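Local coordinates for SusD-like carbohydrate binding protein BF1063 (Bacteroides fragilis NCTC 9343, PDB 3I4G) that probably binds carbohydrate at the outer membrane as a member of the SusD family, which serves glycan uptake in Bacteroides, at residues V40-S45 with G276-V281; Q237-P242 with V384-E389; T264-H269 with R363-E368. All blocks are in the same frame, centred on the assembly; numbering follows the deposited sequence.

Contact 1 of 3, residues V40-S45 with G276-V281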
loop_
_atom_site.group_PDB
_atom_site.type_symbol
_atom_site.label_atom_id
_atom_site.label_comp_id
_atom_site.label_asym_id
_atom_site.label_seq_id
_atom_site.Cartn_x
_atom_site.Cartn_y
_atom_site.Cartn_z
ATOM N N VAL A 40 3.864 -17.071 -6.044
ATOM C CA VAL A 40 3.731 -16.056 -7.084
ATOM C C VAL A 40 2.291 -15.876 -7.483
ATOM O O VAL A 40 1.555 -16.868 -7.658
ATOM C CB VAL A 40 4.562 -16.454 -8.288
ATOM C CG1 VAL A 40 4.336 -15.539 -9.492
ATOM C CG2 VAL A 40 6.067 -16.477 -7.891
ATOM N N GLU A 41 1.880 -14.622 -7.613
ATOM C CA GLU A 41 0.541 -14.301 -8.131
ATOM C C GLU A 41 0.718 -13.289 -9.234
ATOM O O GLU A 41 1.557 -12.405 -9.160
ATOM C CB GLU A 41 -0.377 -13.799 -7.038
ATOM C CG GLU A 41 0.073 -12.559 -6.332
ATOM C CD GLU A 41 -0.887 -12.031 -5.310
ATOM O OE1 GLU A 41 -1.806 -12.766 -4.876
ATOM O OE2 GLU A 41 -0.766 -10.840 -4.942
ATOM N N TYR A 42 -0.123 -13.401 -10.262
ATOM C CA TYR A 42 -0.066 -12.548 -11.447
ATOM C C TYR A 42 -1.136 -11.490 -11.443
ATOM O O TYR A 42 -1.251 -10.705 -12.387
ATOM C CB TYR A 42 -0.155 -13.412 -12.706
ATOM C CG TYR A 42 1.020 -14.366 -12.778
ATOM C CD1 TYR A 42 2.284 -13.905 -13.135
ATOM C CD2 TYR A 42 0.890 -15.703 -12.401
ATOM C CE1 TYR A 42 3.365 -14.780 -13.177
ATOM C CE2 TYR A 42 1.985 -16.554 -12.433
ATOM C CZ TYR A 42 3.201 -16.066 -12.817
ATOM O OH TYR A 42 4.318 -16.920 -12.870
ATOM N N ASN A 43 -1.870 -11.401 -10.328
ATOM C CA ASN A 43 -2.934 -10.456 -10.118
ATOM C C ASN A 43 -3.231 -10.461 -8.631
ATOM O O ASN A 43 -2.761 -11.351 -7.910
ATOM C CB ASN A 43 -4.157 -10.822 -10.970
ATOM C CG ASN A 43 -4.449 -12.262 -10.951
ATOM O OD1 ASN A 43 -4.807 -12.837 -9.911
ATOM N ND2 ASN A 43 -4.211 -12.914 -12.103
ATOM N N PRO A 44 -4.006 -9.490 -8.143
ATOM C CA PRO A 44 -4.297 -9.474 -6.710
ATOM C C PRO A 44 -5.076 -10.676 -6.233
ATOM O O PRO A 44 -5.981 -11.108 -6.923
ATOM C CB PRO A 44 -5.162 -8.215 -6.548
ATOM C CG PRO A 44 -4.735 -7.327 -7.666
ATOM C CD PRO A 44 -4.539 -8.297 -8.815
ATOM N N SER A 45 -4.729 -11.206 -5.072
ATOM C CA SER A 45 -5.546 -12.187 -4.397
ATOM C C SER A 45 -6.252 -11.592 -3.195
ATOM O O SER A 45 -7.119 -12.237 -2.606
ATOM C CB SER A 45 -4.731 -13.401 -3.949
ATOM O OG SER A 45 -3.739 -13.036 -3.035
ATOM N N GLY A 276 17.830 -13.242 -9.430
ATOM C CA GLY A 276 16.830 -14.271 -9.755
ATOM C C GLY A 276 15.430 -13.807 -10.009
ATOM O O GLY A 276 14.539 -14.649 -10.148
ATOM N N GLY A 277 15.210 -12.494 -10.114
ATOM C CA GLY A 277 13.847 -11.982 -10.223
ATOM C C GLY A 277 13.470 -11.430 -11.567
ATOM O O GLY A 277 14.305 -11.290 -12.457
ATOM N N TRP A 278 12.194 -11.051 -11.706
ATOM C CA TRP A 278 11.603 -10.621 -12.967
ATOM C C TRP A 278 11.427 -9.101 -13.105
ATOM O O TRP A 278 10.885 -8.634 -14.114
ATOM C CB TRP A 278 10.260 -11.334 -13.166
ATOM C CG TRP A 278 10.365 -12.841 -13.226
ATOM C CD1 TRP A 278 11.440 -13.577 -13.654
ATOM C CD2 TRP A 278 9.331 -13.771 -12.923
ATOM N NE1 TRP A 278 11.132 -14.925 -13.611
ATOM C CE2 TRP A 278 9.850 -15.070 -13.155
ATOM C CE3 TRP A 278 8.028 -13.636 -12.433
ATOM C CZ2 TRP A 278 9.080 -16.232 -12.947
ATOM C CZ3 TRP A 278 7.277 -14.791 -12.235
ATOM C CH2 TRP A 278 7.814 -16.052 -12.449
ATOM N N SER A 279 11.842 -8.321 -12.106
ATOM C CA SER A 279 11.826 -6.847 -12.185
ATOM C C SER A 279 10.461 -6.277 -12.492
ATOM O O SER A 279 10.336 -5.326 -13.251
ATOM C CB SER A 279 12.840 -6.329 -13.224
ATOM O OG SER A 279 14.160 -6.798 -12.952
ATOM N N LEU A 280 9.405 -6.810 -11.893
ATOM C CA LEU A 280 8.053 -6.291 -12.218
ATOM C C LEU A 280 7.791 -4.903 -11.635
ATOM O O LEU A 280 7.103 -4.107 -12.248
ATOM C CB LEU A 280 6.978 -7.283 -11.768
ATOM C CG LEU A 280 5.540 -6.911 -12.159
ATOM C CD1 LEU A 280 5.403 -6.682 -13.652
ATOM C CD2 LEU A 280 4.523 -7.955 -11.702
ATOM N N VAL A 281 8.304 -4.632 -10.423
ATOM C CA VAL A 281 8.080 -3.362 -9.678
ATOM C C VAL A 281 9.138 -2.325 -10.013
ATOM O O VAL A 281 10.296 -2.541 -9.741
ATOM C CB VAL A 281 8.060 -3.612 -8.159
ATOM C CG1 VAL A 281 7.783 -2.305 -7.432
ATOM C CG2 VAL A 281 7.042 -4.677 -7.832
#
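Segments 40-45 and 276-281 meet without a backbone bond, their chains held well apart, with the CA atoms of Tyr42 and Leu280 10.3 Å from each other. Three side chains bridge that gap. Trp278 sends the six-membered end of its indole toward 40-45, and Tyr42 reaches it with the hydroxyl end of its ring: Tyr42 OH lies 3.6 Å from Trp278 CH2, and Tyr42 CE1 sits 4.0 Å from Trp278 CZ3. The two side chains cross at about a right angle. Val40 adds a single methyl, CG1, 4.1 Å from Trp278 CZ3; that branch stands anti to the backbone N (chi1 172°), which turns it onto the indole. No hydrogen bond crosses, so the fit is van der Waals packing at the surface. Within 40-45, Ser45 OG donates to the syn lone pair of Glu41 OE1 at 2.7 Å, while Glu41 OE2 takes bonds from Ser49 and His51; these tie the loop to the start of helix 50-54. A bound HEPES molecule, probably from the crystallisation liquor, lies beside Trp278 and may mark a pocket. The contact sets the loop after helix 21-33 against the loop that leads from helix 266-270 into strand 281-283, 231 residues on. His269 of that helix touches Val40 and meets the rings of Tyr42 and Trp278, edge-to-face with the latter, while Pro44 packs on helix 86-109 and Ser279 on strand 360-362.

Contact 2 of 3, residues Q237-P242 with V384-E389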
loop_
_atom_site.group_PDB
_atom_site.type_symbol
_atom_site.label_atom_id
_atom_site.label_comp_id
_atom_site.label_asym_id
_atom_site.label_seq_id
_atom_site.Cartn_x
_atom_site.Cartn_y
_atom_site.Cartn_z
ATOM N N GLN A 237 14.403 0.391 7.586
ATOM C CA GLN A 237 14.464 -0.803 6.718
ATOM C C GLN A 237 13.880 -2.045 7.364
ATOM O O GLN A 237 13.195 -2.847 6.711
ATOM C CB GLN A 237 15.899 -1.097 6.281
ATOM C CG GLN A 237 16.506 -0.052 5.379
ATOM C CD GLN A 237 17.867 -0.454 4.926
ATOM O OE1 GLN A 237 18.850 -0.281 5.672
ATOM N NE2 GLN A 237 17.976 -0.922 3.689
ATOM N N GLU A 238 14.141 -2.195 8.657
ATOM C CA GLU A 238 13.746 -3.382 9.402
ATOM C C GLU A 238 12.266 -3.493 9.639
ATOM O O GLU A 238 11.793 -4.570 9.988
ATOM C CB GLU A 238 14.539 -3.462 10.745
ATOM C CG GLU A 238 15.979 -3.921 10.474
ATOM C CD GLU A 238 16.877 -3.910 11.690
ATOM O OE1 GLU A 238 16.433 -3.551 12.777
ATOM O OE2 GLU A 238 18.071 -4.292 11.531
ATOM N N LEU A 239 11.517 -2.429 9.403
ATOM C CA LEU A 239 10.055 -2.511 9.418
ATOM C C LEU A 239 9.514 -3.456 8.372
ATOM O O LEU A 239 8.405 -3.954 8.541
ATOM C CB LEU A 239 9.450 -1.137 9.145
ATOM C CG LEU A 239 9.694 -0.061 10.193
ATOM C CD1 LEU A 239 9.258 1.294 9.630
ATOM C CD2 LEU A 239 8.987 -0.410 11.510
ATOM N N PHE A 240 10.295 -3.714 7.327
ATOM C CA PHE A 240 9.805 -4.419 6.147
ATOM C C PHE A 240 10.471 -5.731 5.933
ATOM O O PHE A 240 10.360 -6.308 4.840
ATOM C CB PHE A 240 9.969 -3.500 4.924
ATOM C CG PHE A 240 9.466 -2.093 5.185
ATOM C CD1 PHE A 240 8.125 -1.809 5.153
ATOM C CD2 PHE A 240 10.339 -1.066 5.446
ATOM C CE1 PHE A 240 7.656 -0.564 5.414
ATOM C CE2 PHE A 240 9.872 0.229 5.687
ATOM C CZ PHE A 240 8.519 0.476 5.678
ATOM N N TYR A 241 11.143 -6.255 6.961
ATOM C CA TYR A 241 11.905 -7.502 6.862
ATOM C C TYR A 241 11.270 -8.597 7.709
ATOM O O TYR A 241 10.747 -8.301 8.783
ATOM C CB TYR A 241 13.338 -7.318 7.340
ATOM C CG TYR A 241 14.234 -6.387 6.594
ATOM C CD1 TYR A 241 13.993 -5.960 5.292
ATOM C CD2 TYR A 241 15.408 -5.990 7.200
ATOM C CE1 TYR A 241 14.899 -5.118 4.631
ATOM C CE2 TYR A 241 16.306 -5.196 6.567
ATOM C CZ TYR A 241 16.049 -4.774 5.275
ATOM O OH TYR A 241 16.994 -3.970 4.647
ATOM N N PRO A 242 11.316 -9.844 7.257
ATOM C CA PRO A 242 10.725 -10.904 8.059
ATOM C C PRO A 242 11.372 -11.111 9.445
ATOM O O PRO A 242 10.651 -11.417 10.410
ATOM C CB PRO A 242 10.883 -12.154 7.167
ATOM C CG PRO A 242 11.749 -11.826 6.089
ATOM C CD PRO A 242 11.760 -10.330 5.948
ATOM N N VAL A 384 0.651 -3.291 6.830
ATOM C CA VAL A 384 -0.573 -2.704 6.316
ATOM C C VAL A 384 -0.836 -1.379 7.024
ATOM O O VAL A 384 -1.207 -0.385 6.402
ATOM C CB VAL A 384 -1.738 -3.688 6.486
ATOM C CG1 VAL A 384 -3.009 -3.053 5.991
ATOM C CG2 VAL A 384 -1.476 -4.975 5.700
ATOM N N ILE A 385 -0.659 -1.338 8.342
ATOM C CA ILE A 385 -0.792 -0.127 9.138
ATOM C C ILE A 385 0.450 0.025 10.000
ATOM O O ILE A 385 0.756 -0.831 10.836
ATOM C CB ILE A 385 -2.016 -0.148 10.082
ATOM C CG1 ILE A 385 -3.338 -0.339 9.318
ATOM C CG2 ILE A 385 -2.068 1.118 10.962
ATOM C CD1 ILE A 385 -3.753 0.795 8.359
ATOM N N ARG A 386 1.162 1.118 9.782
ATOM C CA ARG A 386 2.328 1.508 10.578
ATOM C C ARG A 386 1.990 2.721 11.433
ATOM O O ARG A 386 1.246 3.625 11.031
ATOM C CB ARG A 386 3.544 1.815 9.683
ATOM C CG ARG A 386 3.985 0.662 8.863
ATOM C CD ARG A 386 5.384 0.783 8.291
ATOM N NE ARG A 386 5.621 1.790 7.257
ATOM C CZ ARG A 386 6.264 2.954 7.422
ATOM N NH1 ARG A 386 6.590 3.448 8.625
ATOM N NH2 ARG A 386 6.539 3.679 6.354
ATOM N N TYR A 387 2.622 2.768 12.607
ATOM C CA TYR A 387 2.409 3.931 13.491
ATOM C C TYR A 387 2.820 5.248 12.805
ATOM O O TYR A 387 2.252 6.279 13.077
ATOM C CB TYR A 387 3.141 3.750 14.816
ATOM C CG TYR A 387 2.770 4.714 15.933
ATOM C CD1 TYR A 387 1.464 4.852 16.341
ATOM C CD2 TYR A 387 3.752 5.446 16.593
ATOM C CE1 TYR A 387 1.141 5.686 17.388
ATOM C CE2 TYR A 387 3.431 6.281 17.628
ATOM C CZ TYR A 387 2.137 6.390 18.014
ATOM O OH TYR A 387 1.803 7.207 19.095
ATOM N N ALA A 388 3.815 5.235 11.904
ATOM C CA ALA A 388 4.123 6.474 11.211
ATOM C C ALA A 388 2.933 7.002 10.426
ATOM O O ALA A 388 2.733 8.216 10.350
ATOM C CB ALA A 388 5.259 6.277 10.262
ATOM N N GLU A 389 2.125 6.120 9.832
ATOM C CA GLU A 389 0.934 6.583 9.121
ATOM C C GLU A 389 -0.071 7.155 10.122
ATOM O O GLU A 389 -0.760 8.138 9.838
ATOM C CB GLU A 389 0.281 5.457 8.325
ATOM C CG GLU A 389 -0.966 5.981 7.595
ATOM C CD GLU A 389 -1.818 4.933 6.916
ATOM O OE1 GLU A 389 -1.339 3.807 6.691
ATOM O OE2 GLU A 389 -2.999 5.253 6.599
#
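Arg386 meets Leu239 and Phe240 with its guanidinium, and these three buried residues make the whole contact. Phe240 CZ sits over one face of the guanidinium, 3.6 Å from Arg386 NE, and Phe240 CE1 is 3.9 Å from Arg386 CD. The ring and guanidinium planes stand 89° apart, so the phenyl group points its outer end at the flat group instead of stacking on it, and Arg386 NH2 lies in the plane of the ring at its edge. Leu239 comes in beside it: its CD1 methyl is 3.6 Å from Arg386 NH1 and approaches the guanidinium obliquely. A bend at chi3 (-68°) turns the end of the arginine chain and helps set the guanidinium across the CE1-CZ end of the ring.

Around this shell, Leu239 CB rests 3.7 Å above the centre of the Phe240 ring, bracing one face, while Tyr236 and Tyr365 meet the same ring edge-to-face. Leu239 belongs to the 3-10 segment 237-239, and Phe240 N bonds to Gln237 O at 3.1 Å. Arg386 closes the bulged strand 380-386 and sits at the N-cap position of helix 387-400; a classic beta bulge sets Val384 and Ile385 together opposite Phe253.

The polar end of Arg386 is answered from elsewhere: NH1 makes salt bridges to Glu250 and Glu447, and NH2 to Glu451. The aromatic and aliphatic groups therefore pack against one side of a buried cation. Three carboxylates meet the guanidinium, one of them, Glu451, also paired with Lys364; this probably offsets the cost of burying the charge and fixes the group's orientation.

Contact 3 of 3, residues T264-H269 with R363-E368. With EDO (1,2-ethanediol), chain C.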
loop_
_atom_site.group_PDB
_atom_site.type_symbol
_atom_site.label_atom_id
_atom_site.label_comp_id
_atom_site.label_asym_id
_atom_site.label_seq_id
_atom_site.Cartn_x
_atom_site.Cartn_y
_atom_site.Cartn_z
ATOM N N THR A 264 5.795 -15.908 0.321
ATOM C CA THR A 264 5.565 -14.844 -0.654
ATOM C C THR A 264 6.384 -15.046 -1.932
ATOM O O THR A 264 7.512 -15.518 -1.894
ATOM C CB THR A 264 5.842 -13.433 -0.090
ATOM O OG1 THR A 264 5.637 -12.502 -1.165
ATOM C CG2 THR A 264 7.288 -13.268 0.486
ATOM N N GLY A 265 5.758 -14.772 -3.068
ATOM C CA GLY A 265 6.457 -14.760 -4.339
ATOM C C GLY A 265 6.977 -13.382 -4.727
ATOM O O GLY A 265 7.462 -13.218 -5.859
ATOM N N LEU A 266 6.892 -12.405 -3.831
ATOM C CA LEU A 266 7.339 -11.060 -4.141
ATOM C C LEU A 266 8.795 -11.052 -4.611
ATOM O O LEU A 266 9.117 -10.349 -5.563
ATOM C CB LEU A 266 7.142 -10.091 -2.953
ATOM C CG LEU A 266 7.592 -8.660 -3.192
ATOM C CD1 LEU A 266 6.839 -7.985 -4.378
ATOM C CD2 LEU A 266 7.436 -7.873 -1.894
ATOM N N PRO A 267 9.720 -11.812 -3.976
ATOM C CA PRO A 267 11.095 -11.800 -4.503
ATOM C C PRO A 267 11.211 -12.256 -5.963
ATOM O O PRO A 267 11.903 -11.620 -6.766
ATOM C CB PRO A 267 11.831 -12.733 -3.551
ATOM C CG PRO A 267 11.011 -12.673 -2.284
ATOM C CD PRO A 267 9.606 -12.664 -2.781
ATOM N N GLN A 268 10.555 -13.361 -6.318
ATOM C CA GLN A 268 10.600 -13.790 -7.707
ATOM C C GLN A 268 10.131 -12.683 -8.618
ATOM O O GLN A 268 10.667 -12.472 -9.728
ATOM C CB GLN A 268 9.702 -15.017 -7.874
ATOM C CG GLN A 268 9.562 -15.482 -9.336
ATOM C CD GLN A 268 10.832 -16.058 -9.884
ATOM O OE1 GLN A 268 11.061 -17.267 -9.760
ATOM N NE2 GLN A 268 11.697 -15.207 -10.429
ATOM N N HIS A 269 9.083 -11.995 -8.212
ATOM C CA HIS A 269 8.519 -10.976 -9.052
ATOM C C HIS A 269 9.273 -9.675 -9.099
ATOM O O HIS A 269 9.305 -9.053 -10.166
ATOM C CB HIS A 269 7.053 -10.643 -8.656
ATOM C CG HIS A 269 6.069 -11.044 -9.708
ATOM N ND1 HIS A 269 4.865 -11.650 -9.417
ATOM C CD2 HIS A 269 6.116 -10.904 -11.052
ATOM C CE1 HIS A 269 4.229 -11.893 -10.556
ATOM N NE2 HIS A 269 4.965 -11.450 -11.562
ATOM N N ARG A 363 13.992 -1.509 -3.262
ATOM C CA ARG A 363 14.826 -2.108 -2.200
ATOM C C ARG A 363 13.967 -2.532 -1.006
ATOM O O ARG A 363 14.276 -3.524 -0.327
ATOM C CB ARG A 363 15.906 -1.116 -1.735
ATOM C CG ARG A 363 16.978 -1.767 -0.884
ATOM C CD ARG A 363 17.961 -0.801 -0.281
ATOM N NE ARG A 363 18.866 -0.152 -1.227
ATOM C CZ ARG A 363 20.035 -0.653 -1.621
ATOM N NH1 ARG A 363 20.413 -1.873 -1.268
ATOM N NH2 ARG A 363 20.809 0.042 -2.433
ATOM N N LYS A 364 12.918 -1.778 -0.711
ATOM C CA LYS A 364 12.025 -2.056 0.418
ATOM C C LYS A 364 11.500 -3.480 0.320
ATOM O O LYS A 364 11.223 -3.959 -0.772
ATOM C CB LYS A 364 10.886 -1.064 0.449
ATOM C CG LYS A 364 10.004 -1.127 1.690
ATOM C CD LYS A 364 9.021 0.037 1.778
ATOM C CE LYS A 364 9.684 1.344 2.295
ATOM N NZ LYS A 364 8.741 2.502 2.391
ATOM N N TYR A 365 11.387 -4.126 1.500
ATOM C CA TYR A 365 10.849 -5.478 1.731
ATOM C C TYR A 365 11.851 -6.614 1.533
ATOM O O TYR A 365 11.512 -7.763 1.787
ATOM C CB TYR A 365 9.603 -5.739 0.869
ATOM C CG TYR A 365 8.445 -4.814 1.082
ATOM C CD1 TYR A 365 7.676 -4.853 2.244
ATOM C CD2 TYR A 365 8.086 -3.892 0.102
ATOM C CE1 TYR A 365 6.614 -3.989 2.437
ATOM C CE2 TYR A 365 7.041 -3.013 0.304
ATOM C CZ TYR A 365 6.291 -3.074 1.452
ATOM O OH TYR A 365 5.233 -2.241 1.604
ATOM N N PHE A 366 13.077 -6.290 1.130
ATOM C CA PHE A 366 14.109 -7.319 0.868
ATOM C C PHE A 366 15.224 -7.274 1.887
ATOM O O PHE A 366 16.012 -6.347 1.911
ATOM C CB PHE A 366 14.638 -7.189 -0.575
ATOM C CG PHE A 366 13.540 -7.296 -1.615
ATOM C CD1 PHE A 366 12.729 -8.429 -1.689
ATOM C CD2 PHE A 366 13.278 -6.287 -2.478
ATOM C CE1 PHE A 366 11.695 -8.506 -2.593
ATOM C CE2 PHE A 366 12.237 -6.378 -3.388
ATOM C CZ PHE A 366 11.455 -7.481 -3.456
ATOM N N GLU A 367 15.237 -8.289 2.759
ATOM C CA GLU A 367 16.239 -8.432 3.820
ATOM C C GLU A 367 17.497 -8.971 3.180
ATOM O O GLU A 367 17.725 -10.189 3.184
ATOM C CB GLU A 367 15.652 -9.336 4.912
ATOM C CG GLU A 367 16.539 -9.525 6.135
ATOM C CD GLU A 367 15.885 -10.397 7.208
ATOM O OE1 GLU A 367 14.665 -10.373 7.423
ATOM O OE2 GLU A 367 16.626 -11.136 7.881
ATOM N N GLU A 368 18.376 -8.070 2.745
ATOM C CA GLU A 368 19.487 -8.397 1.855
ATOM C C GLU A 368 20.564 -9.280 2.430
ATOM O O GLU A 368 21.197 -9.989 1.679
ATOM C CB GLU A 368 20.161 -7.103 1.363
ATOM C CG GLU A 368 19.224 -6.215 0.560
ATOM C CD GLU A 368 19.875 -4.879 0.277
ATOM O OE1 GLU A 368 20.966 -4.864 -0.299
ATOM O OE2 GLU A 368 19.264 -3.816 0.617
HETATM C C1 EDO C . 12.032 -11.849 1.156
HETATM O O1 EDO C . 10.594 -11.700 1.182
HETATM C C2 EDO C . 12.534 -11.040 2.345
HETATM O O2 EDO C . 13.872 -10.664 2.094
#
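Apolar packing joins the start of helix 266-270 to the turn 363-366. Leu266 CG lies 4.0 Å from Phe366 CZ, the side chains crossing at about a right angle, and Leu266 CD2 reaches Tyr365 CB at 4.1 Å. Having CG anti to the backbone N (chi1 180°) carries CG to Phe366 and the CD2 methyl to Tyr365. Pro267 meets the same phenyl group, with its CA 3.9 Å from Phe366 CE1.

Among hydrogen bonds, Thr264 OG1 accepts from Leu266 N at 2.9 Å in an ST turn (N-H...O angle 165°), just before the helix, with Gly265 at the N-cap position. A type II beta turn from Arg363 to Phe366, closed by a weak bond, presents Tyr365 and Phe366 to the helix in the SusD-family region.

The charged ends of Arg363 and Lys364 find partners outside the apolar patch: Arg363 NH1 bridges to Glu368 OE2 at 2.9 Å, on its syn side, 23° out of the carboxylate plane and nearly in the guanidinium plane, and Lys364 NZ pairs with Glu451.

An ethanediol, probably from the crystallisation liquor, lies between the segments: Glu367 N donates to its O2 at 2.8 Å, and its O1 nears Pro267.

How the contacts relate
Contacts 2 and 3 are buried, whereas contact 1 is a surface contact. Contacts 1 and 3 share the neighbourhood of helix 266-270, their centres about 10 Å apart: backbone bonds from Trp278 N to Gln268 O and from Leu280 N to His269 O join 276-281 directly to that helix. Contact 3 also touches contact 2, nested inside the chain loop that contact 2 closes, with Lys364 packing on Phe240 and Glu367 beside Tyr241 and Pro242. Contacts 1 and 2 do not touch. The chemistry differs with place: aromatic and methyl packing at the surface, a charge-compensated arginine flanked by a phenyl ring and a leucine inside, and largely apolar packing between helix and turn.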